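Local coordinates for protein tryptophan synthase alpha chain (Chlamydia trachomatis, PDB 6V82) that probably cleaves indoleglycerol phosphate to indole and glyceraldehyde 3-phosphate, as the alpha subunit of tryptophan synthase in the last step of tryptophan biosynthesis, at residues Cys121-Pro126 / Ile149-Ala154. Residues are numbered along the deposited sequence; the frame is centred on the assembly and turned at random.
Sequences CVIDLP and ILLISA
Cys121 carries its SG trans to the backbone N (chi1 -178°), which turns the sulfur across toward Leu151, where CD1 of Leu151 lies 3.5 Å from SG of Cys121. Ile123 has CG1 extended the same way as the cysteine sulfur (chi1 -168°), and its CD1 reaches the other branch of the leucine, 3.8 Å from Leu151 CD2. The leucine fork is thus shared, one methyl on the sulfur and both within reach of the isoleucine tip, where the two side chains meet at a slant.

One step back along the strands, Cys121 CB packs 3.9 Å from Ile149 CB, while the gamma and delta carbons of Ile149 lead off elsewhere. Cys121 CA makes a CH...O contact to Ile149 O at 3.6 Å. Ile149 still pairs through its backbone with Val120; one step further on, where the strands spread apart, a water bridges them: it accepts from Val122 N at 2.8 Å and donates to Ile149 O at 2.9 Å. Past it the two segments diverge, and 121-126 folds into a type I turn from Val122 to Leu125.

This is the C-terminal mouth of two neighbouring parallel strands in the TIM barrel, with the side chains of Ile123 and Cys121 close to the predicted catalytic Asp55 and Glu44, respectively. Helix 136-144 makes the crossover of the beta-alpha-beta unit, its Phe137 touching Val122 and Leu125. Cys121 pairs through its backbone with strand 92-96, and Leu150 with Tyr173 of strand 172-175.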
loop_
_atom_site.group_PDB
_atom_site.type_symbol
_atom_site.label_atom_id
_atom_site.label_comp_id
_atom_site.label_asym_id
_atom_site.label_seq_id
_atom_site.Cartn_x
_atom_site.Cartn_y
_atom_site.Cartn_z
ATOM N N CYS A 121 47.698 -6.483 -11.008
ATOM C CA CYS A 121 46.540 -6.608 -11.886
ATOM C C CYS A 121 45.341 -5.975 -11.182
ATOM O O CYS A 121 44.921 -6.442 -10.114
ATOM C CB CYS A 121 46.273 -8.075 -12.218
ATOM S SG CYS A 121 44.886 -8.332 -13.346
ATOM N N VAL A 122 44.820 -4.892 -11.745
ATOM C CA VAL A 122 43.689 -4.194 -11.150
ATOM C C VAL A 122 42.479 -4.452 -12.041
ATOM O O VAL A 122 42.392 -3.922 -13.161
ATOM C CB VAL A 122 43.963 -2.700 -10.966
ATOM C CG1 VAL A 122 42.855 -2.080 -10.133
ATOM C CG2 VAL A 122 45.275 -2.515 -10.261
ATOM N N ILE A 123 41.541 -5.263 -11.527
ATOM C CA ILE A 123 40.510 -5.867 -12.375
ATOM C C ILE A 123 39.452 -4.847 -12.785
ATOM O O ILE A 123 38.824 -4.995 -13.842
ATOM C CB ILE A 123 39.881 -7.089 -11.675
ATOM C CG1 ILE A 123 39.020 -7.892 -12.655
ATOM C CG2 ILE A 123 39.051 -6.668 -10.482
ATOM C CD1 ILE A 123 39.815 -8.606 -13.730
ATOM N N ASP A 124 39.247 -3.792 -11.990
ATOM C CA ASP A 124 38.238 -2.779 -12.290
ATOM C C ASP A 124 38.847 -1.418 -12.616
ATOM O O ASP A 124 38.153 -0.400 -12.518
ATOM C CB ASP A 124 37.234 -2.645 -11.134
ATOM C CG ASP A 124 37.895 -2.239 -9.819
ATOM O OD1 ASP A 124 39.113 -2.511 -9.639
ATOM O OD2 ASP A 124 37.197 -1.642 -8.966
ATOM N N LEU A 125 40.124 -1.371 -13.009
ATOM C CA LEU A 125 40.748 -0.139 -13.496
ATOM C C LEU A 125 41.174 -0.339 -14.942
ATOM O O LEU A 125 42.297 -0.788 -15.208
ATOM C CB LEU A 125 41.946 0.262 -12.639
ATOM C CG LEU A 125 42.601 1.590 -13.038
ATOM C CD1 LEU A 125 41.664 2.760 -12.806
ATOM C CD2 LEU A 125 43.903 1.784 -12.290
ATOM N N PRO A 126 40.315 -0.029 -15.907
ATOM C CA PRO A 126 40.715 -0.168 -17.313
ATOM C C PRO A 126 41.700 0.919 -17.738
ATOM O O PRO A 126 41.717 2.028 -17.196
ATOM C CB PRO A 126 39.385 -0.048 -18.070
ATOM C CG PRO A 126 38.513 0.749 -17.165
ATOM C CD PRO A 126 38.900 0.366 -15.764
ATOM N N ILE A 149 49.554 -5.459 -15.082
ATOM C CA ILE A 149 49.059 -6.636 -15.789
ATOM C C ILE A 149 47.647 -6.327 -16.265
ATOM O O ILE A 149 46.708 -6.271 -15.462
ATOM C CB ILE A 149 49.079 -7.881 -14.897
ATOM C CG1 ILE A 149 50.427 -8.029 -14.209
ATOM C CG2 ILE A 149 48.823 -9.113 -15.724
ATOM C CD1 ILE A 149 51.580 -8.233 -15.177
ATOM N N LEU A 150 47.481 -6.139 -17.569
ATOM C CA LEU A 150 46.220 -5.660 -18.117
ATOM C C LEU A 150 45.475 -6.803 -18.793
ATOM O O LEU A 150 46.039 -7.865 -19.051
ATOM C CB LEU A 150 46.471 -4.515 -19.101
ATOM C CG LEU A 150 46.525 -3.095 -18.526
ATOM C CD1 LEU A 150 47.420 -2.999 -17.308
ATOM C CD2 LEU A 150 46.989 -2.116 -19.591
ATOM N N LEU A 151 44.184 -6.579 -19.058
ATOM C CA LEU A 151 43.295 -7.576 -19.651
ATOM C C LEU A 151 42.689 -7.030 -20.940
ATOM O O LEU A 151 42.173 -5.908 -20.961
ATOM C CB LEU A 151 42.169 -7.969 -18.689
ATOM C CG LEU A 151 42.459 -8.873 -17.484
ATOM C CD1 LEU A 151 42.971 -8.095 -16.294
ATOM C CD2 LEU A 151 41.190 -9.622 -17.112
ATOM N N ILE A 152 42.748 -7.819 -22.015
ATOM C CA ILE A 152 42.178 -7.402 -23.287
ATOM C C ILE A 152 41.198 -8.457 -23.768
ATOM O O ILE A 152 41.274 -9.633 -23.409
ATOM C CB ILE A 152 43.240 -7.134 -24.370
ATOM C CG1 ILE A 152 44.021 -8.399 -24.687
ATOM C CG2 ILE A 152 44.192 -6.042 -23.928
ATOM C CD1 ILE A 152 45.348 -8.108 -25.338
ATOM N N SER A 153 40.266 -8.003 -24.589
ATOM C CA SER A 153 39.222 -8.818 -25.177
ATOM C C SER A 153 39.310 -8.693 -26.695
ATOM O O SER A 153 40.043 -7.853 -27.228
ATOM C CB SER A 153 37.843 -8.378 -24.662
ATOM O OG SER A 153 36.856 -9.357 -24.941
ATOM N N ALA A 154 38.563 -9.548 -27.402
ATOM C CA ALA A 154 38.523 -9.438 -28.855
ATOM C C ALA A 154 38.002 -8.072 -29.284
ATOM O O ALA A 154 38.549 -7.441 -30.197
ATOM C CB ALA A 154 37.667 -10.551 -29.447
HETATM O O HOH W 1 45.621 -3.923 -14.212
#